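Local coordinates for protein antibiotic biosynthesis monooxygenase (Rhodospirillum rubrum, PDB 4HL9) that probably acts as a monooxygenase of the antibiotic biosynthesis monooxygenase family, folding as a compact alpha-beta domain with two chains in its assembly, at residues E76-P79 with A83-I86; V48-Q53 with T90-R95. One frame throughout, in Å; residues are numbered along the deposited sequence.

Contact 1 (E76-P79 with A83-I86); sequences EEWP and ALDI
The short connection from strand 71-78 into helix 81-86, a beta-to-alpha connection, is bridged by side chains where Trp78 and Pro79 at the strand end meet Ala83 and Leu84. The indole of Trp78 supplies a broad flat surface, and Leu84 lays one methyl on it: CD1 of Leu84 sits 3.9 Å from the centroid of the five-membered ring of Trp78, 28° off its normal, a CH-pi contact. The nearest ring atom is NE1 of Trp78, 3.5 Å from CD1 of Leu84, so the methyl lies toward the rim on the pyrrole side. Leu84 reaches it by turning CG anti to its backbone N (chi1 180°), which swings the isobutyl end inward although the CB does not point at the strand.

A hydrogen bond at its edge should limit rotation of the indole: NE1 of Trp78 donates to OE1 of Glu76 at 2.8 Å and 166°, with the acceptor in the ring plane and using its anti lone pair. Trp78 thus satisfies a carboxylate oxygen of buried Glu76, two residues back on the same strand face.

In the first turn of the helix a small residue fits: the methyl CB of Ala83 rests 3.8 Å from CD of Pro79, and it stands 4.3 Å from CE3 of Trp78. Asp80 accepts from the backbone N of Ala83 at the helix start, and the ring of His87, just past the helix, also meets the Trp78 ring. Such packing of a strand-end aromatic under the helix that follows joins sheet to helix at one end of the ferredoxin-like alpha+beta fold of this family.

Contact 2 (V48-Q53 with T90-R95); sequences VEKTRQ and TEHFTR
OG1 of Thr90 is held by two groups while it sits over the centre of one face of the His92 ring, whose opposite face takes CB of Lys50 from helix 37-52. The backbone N of Phe93 donates to OG1 of Thr90 at 3.2 Å and 156°, and this hydroxyl also bonds O of His87. Threonine suits the spot because Thr90 is the N-cap of helix 91-101, and its short side chain can take up an amide of the first turn.

Across the contact, CB of Lys50 lies 3.6 Å from the centroid of the His92 ring, 19° off its normal, a CH-pi contact; its nearest ring atom is CG of His92. The imidazole is pressed between the helices of the ferredoxin-like fold, which both lie on one side of the antiparallel sheet. With CG between its backbone N and carbonyl carbon (chi1 54°), His92 holds its ring toward helix 37-52. There OG1 of Thr51 meets the ring edge, 3.6 Å from CD2 of His92; that hydroxyl bonds O of Leu47 in its own helix. NE2 of His92 has Glu54 as its hydrogen-bond partner, which should limit rotation of the ring.

Lys50 meets the imidazole with its aliphatic base, while its bent chain carries the amine away. One turn on from Glu91, Arg95 grips that residue side-on, with NE of Arg95 2.8 Å from OE2 of Glu91, and its NH2 also forms a salt bridge to Glu46 of helix 37-52.

From the N terminus, the chain forms strand 24-32 and then helix 37-52, whose last turns supply the first half of contact 2. It next makes the hairpin of strands 59-65 and 71-78, and the end of the latter opens contact 1. That contact closes after a gap of three residues, on helix 81-86; contact 2 closes later, on helix 91-101, so the small loop of contact 1 is nested within the long one. Contact 1 ties sheet to helix, contact 2 ties helix to helix. They meet directly: CH2 of Trp78 packs 3.7 Å from CG2 of Thr51, so the strand end of contact 1 packs against the helix 37-52 side of contact 2.

Contact 1 (E76-P79 with A83-I86)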
loop_
_atom_site.group_PDB
_atom_site.type_symbol
_atom_site.label_atom_id
_atom_site.label_comp_id
_atom_site.label_asym_id
_atom_site.label_seq_id
_atom_site.Cartn_x
_atom_site.Cartn_y
_atom_site.Cartn_z
ATOM N N GLU A 76 -4.186 4.071 4.172
ATOM C CA GLU A 76 -5.309 4.730 4.824
ATOM C C GLU A 76 -6.513 3.794 4.790
ATOM O O GLU A 76 -6.643 2.954 3.904
ATOM C CB GLU A 76 -5.658 6.074 4.132
ATOM C CG GLU A 76 -4.492 6.789 3.386
ATOM C CD GLU A 76 -4.915 8.047 2.559
ATOM O OE1 GLU A 76 -6.122 8.390 2.487
ATOM O OE2 GLU A 76 -4.011 8.726 1.995
ATOM N N GLU A 77 -7.376 3.945 5.782
ATOM C CA GLU A 77 -8.639 3.239 5.783
ATOM C C GLU A 77 -9.715 4.258 6.143
ATOM O O GLU A 77 -9.579 5.014 7.122
ATOM C CB GLU A 77 -8.578 2.063 6.769
ATOM C CG GLU A 77 -9.754 1.121 6.728
ATOM C CD GLU A 77 -9.499 -0.169 7.500
ATOM O OE1 GLU A 77 -8.588 -0.206 8.362
ATOM O OE2 GLU A 77 -10.225 -1.149 7.256
ATOM N N TRP A 78 -10.749 4.299 5.312
ATOM C CA TRP A 78 -11.885 5.199 5.490
ATOM C C TRP A 78 -13.192 4.374 5.503
ATOM O O TRP A 78 -13.235 3.307 4.900
ATOM C CB TRP A 78 -11.908 6.224 4.352
ATOM C CG TRP A 78 -10.641 7.040 4.298
ATOM C CD1 TRP A 78 -9.564 6.825 3.493
ATOM C CD2 TRP A 78 -10.328 8.177 5.099
ATOM N NE1 TRP A 78 -8.589 7.769 3.735
ATOM C CE2 TRP A 78 -9.028 8.607 4.725
ATOM C CE3 TRP A 78 -11.010 8.873 6.106
ATOM C CZ2 TRP A 78 -8.404 9.708 5.313
ATOM C CZ3 TRP A 78 -10.397 9.983 6.693
ATOM C CH2 TRP A 78 -9.089 10.378 6.299
ATOM N N PRO A 79 -14.259 4.875 6.171
ATOM C CA PRO A 79 -15.587 4.193 6.098
ATOM C C PRO A 79 -16.146 4.079 4.672
ATOM O O PRO A 79 -16.729 3.048 4.300
ATOM C CB PRO A 79 -16.505 5.117 6.925
ATOM C CG PRO A 79 -15.610 5.902 7.780
ATOM C CD PRO A 79 -14.268 5.992 7.126
ATOM N N ALA A 83 -16.288 9.959 3.292
ATOM C CA ALA A 83 -15.354 10.317 4.364
ATOM C C ALA A 83 -13.991 10.720 3.749
ATOM O O ALA A 83 -13.311 11.598 4.268
ATOM C CB ALA A 83 -15.210 9.176 5.373
ATOM N N LEU A 84 -13.615 10.088 2.638
ATOM C CA LEU A 84 -12.374 10.499 1.941
ATOM C C LEU A 84 -12.517 11.905 1.319
ATOM O O LEU A 84 -11.582 12.702 1.339
ATOM C CB LEU A 84 -11.961 9.485 0.863
ATOM C CG LEU A 84 -10.678 9.797 0.057
ATOM C CD1 LEU A 84 -9.436 9.782 0.951
ATOM C CD2 LEU A 84 -10.513 8.822 -1.097
ATOM N N ASP A 85 -13.698 12.219 0.788
ATOM C CA ASP A 85 -13.937 13.564 0.243
ATOM C C ASP A 85 -13.807 14.654 1.321
ATOM O O ASP A 85 -13.342 15.772 1.042
ATOM C CB ASP A 85 -15.310 13.627 -0.447
ATOM C CG ASP A 85 -15.394 12.735 -1.677
ATOM O OD1 ASP A 85 -14.338 12.440 -2.288
ATOM O OD2 ASP A 85 -16.528 12.325 -2.049
ATOM N N ILE A 86 -14.227 14.328 2.546
ATOM C CA ILE A 86 -14.137 15.229 3.690
ATOM C C ILE A 86 -12.662 15.437 4.012
ATOM O O ILE A 86 -12.212 16.573 4.180
ATOM C CB ILE A 86 -14.894 14.672 4.943
ATOM C CG1 ILE A 86 -16.424 14.750 4.746
ATOM C CG2 ILE A 86 -14.481 15.412 6.257
ATOM C CD1 ILE A 86 -17.186 13.978 5.840
#

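Contact 2 (V48-Q53 with T90-R95)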
loop_
_atom_site.group_PDB
_atom_site.type_symbol
_atom_site.label_atom_id
_atom_site.label_comp_id
_atom_site.label_asym_id
_atom_site.label_seq_id
_atom_site.Cartn_x
_atom_site.Cartn_y
_atom_site.Cartn_z
ATOM N N VAL A 48 -0.192 13.746 9.241
ATOM C CA VAL A 48 -0.542 12.484 9.904
ATOM C C VAL A 48 -1.295 12.743 11.215
ATOM O O VAL A 48 -2.392 12.191 11.439
ATOM C CB VAL A 48 0.700 11.600 10.100
ATOM C CG1 VAL A 48 0.422 10.439 11.056
ATOM C CG2 VAL A 48 1.175 11.074 8.756
ATOM N N GLU A 49 -0.743 13.624 12.045
ATOM C CA GLU A 49 -1.362 13.948 13.331
ATOM C C GLU A 49 -2.792 14.509 13.190
ATOM O O GLU A 49 -3.705 14.046 13.875
ATOM C CB GLU A 49 -0.454 14.889 14.127
ATOM C CG GLU A 49 -1.151 15.710 15.205
ATOM C CD GLU A 49 -0.231 16.776 15.760
ATOM O OE1 GLU A 49 -0.313 17.933 15.279
ATOM O OE2 GLU A 49 0.589 16.447 16.643
ATOM N N LYS A 50 -2.986 15.457 12.277
ATOM C CA LYS A 50 -4.298 16.089 12.080
ATOM C C LYS A 50 -5.288 15.159 11.402
ATOM O O LYS A 50 -6.496 15.183 11.715
ATOM C CB LYS A 50 -4.189 17.381 11.242
ATOM C CG LYS A 50 -3.560 18.612 11.905
ATOM C CD LYS A 50 -4.298 19.074 13.148
ATOM C CE LYS A 50 -3.927 20.528 13.541
ATOM N NZ LYS A 50 -2.476 20.856 13.417
ATOM N N THR A 51 -4.796 14.359 10.453
ATOM C CA THR A 51 -5.671 13.418 9.756
ATOM C C THR A 51 -6.221 12.379 10.729
ATOM O O THR A 51 -7.409 12.060 10.674
ATOM C CB THR A 51 -5.016 12.736 8.543
ATOM O OG1 THR A 51 -4.672 13.716 7.558
ATOM C CG2 THR A 51 -5.990 11.741 7.893
ATOM N N ARG A 52 -5.362 11.869 11.614
ATOM C CA ARG A 52 -5.780 10.865 12.605
ATOM C C ARG A 52 -6.835 11.403 13.581
ATOM O O ARG A 52 -7.587 10.632 14.179
ATOM C CB ARG A 52 -4.578 10.353 13.388
ATOM C CG ARG A 52 -3.700 9.389 12.599
ATOM C CD ARG A 52 -2.430 9.109 13.384
ATOM N NE ARG A 52 -1.626 8.057 12.765
ATOM C CZ ARG A 52 -0.379 7.772 13.138
ATOM N NH1 ARG A 52 0.202 8.468 14.105
ATOM N NH2 ARG A 52 0.288 6.807 12.537
ATOM N N GLN A 53 -6.867 12.721 13.739
ATOM C CA GLN A 53 -7.898 13.399 14.535
ATOM C C GLN A 53 -9.221 13.624 13.785
ATOM O O GLN A 53 -10.176 14.125 14.367
ATOM C CB GLN A 53 -7.361 14.724 15.087
ATOM C CG GLN A 53 -6.151 14.538 16.003
ATOM C CD GLN A 53 -5.521 15.855 16.429
ATOM O OE1 GLN A 53 -5.759 16.912 15.821
ATOM N NE2 GLN A 53 -4.702 15.796 17.472
ATOM N N THR A 90 -10.328 19.137 4.096
ATOM C CA THR A 90 -9.957 19.662 5.404
ATOM C C THR A 90 -8.928 20.786 5.280
ATOM O O THR A 90 -8.214 20.885 4.277
ATOM C CB THR A 90 -9.380 18.588 6.313
ATOM O OG1 THR A 90 -8.232 18.004 5.687
ATOM C CG2 THR A 90 -10.417 17.485 6.613
ATOM N N GLU A 91 -8.854 21.621 6.305
ATOM C CA GLU A 91 -7.844 22.675 6.354
ATOM C C GLU A 91 -6.425 22.081 6.245
ATOM O O GLU A 91 -5.613 22.551 5.452
ATOM C CB GLU A 91 -7.999 23.508 7.634
ATOM C CG GLU A 91 -7.264 24.843 7.611
ATOM C CD GLU A 91 -5.757 24.705 7.882
ATOM O OE1 GLU A 91 -5.329 23.837 8.695
ATOM O OE2 GLU A 91 -5.008 25.486 7.275
ATOM N N HIS A 92 -6.144 21.052 7.033
ATOM C CA HIS A 92 -4.800 20.484 7.057
ATOM C C HIS A 92 -4.400 19.844 5.715
ATOM O O HIS A 92 -3.280 20.076 5.245
ATOM C CB HIS A 92 -4.599 19.553 8.264
ATOM C CG HIS A 92 -5.623 18.468 8.366
ATOM N ND1 HIS A 92 -6.816 18.631 9.043
ATOM C CD2 HIS A 92 -5.635 17.207 7.873
ATOM C CE1 HIS A 92 -7.517 17.511 8.966
ATOM N NE2 HIS A 92 -6.830 16.636 8.250
ATOM N N PHE A 93 -5.304 19.091 5.081
ATOM C CA PHE A 93 -5.025 18.538 3.741
ATOM C C PHE A 93 -4.760 19.637 2.687
ATOM O O PHE A 93 -3.727 19.606 1.968
ATOM C CB PHE A 93 -6.131 17.582 3.272
ATOM C CG PHE A 93 -5.830 16.855 1.978
ATOM C CD1 PHE A 93 -5.848 17.525 0.759
ATOM C CD2 PHE A 93 -5.551 15.484 1.982
ATOM C CE1 PHE A 93 -5.566 16.866 -0.446
ATOM C CE2 PHE A 93 -5.290 14.793 0.777
ATOM C CZ PHE A 93 -5.290 15.490 -0.440
ATOM N N THR A 94 -5.682 20.596 2.585
ATOM C CA THR A 94 -5.567 21.634 1.566
ATOM C C THR A 94 -4.398 22.613 1.803
ATOM O O THR A 94 -3.898 23.232 0.865
ATOM C CB THR A 94 -6.896 22.408 1.371
ATOM O OG1 THR A 94 -7.283 22.974 2.618
ATOM C CG2 THR A 94 -7.998 21.465 0.846
ATOM N N ARG A 95 -3.947 22.740 3.035
ATOM C CA ARG A 95 -2.764 23.547 3.319
ATOM C C ARG A 95 -1.482 22.717 3.098
ATOM O O ARG A 95 -0.593 23.123 2.343
ATOM C CB ARG A 95 -2.841 24.129 4.741
ATOM C CG ARG A 95 -1.559 24.808 5.246
ATOM C CD ARG A 95 -1.749 25.452 6.608
ATOM N NE ARG A 95 -2.388 24.573 7.592
ATOM C CZ ARG A 95 -1.743 23.749 8.415
ATOM N NH1 ARG A 95 -0.418 23.663 8.388
ATOM N NH2 ARG A 95 -2.430 22.993 9.264
#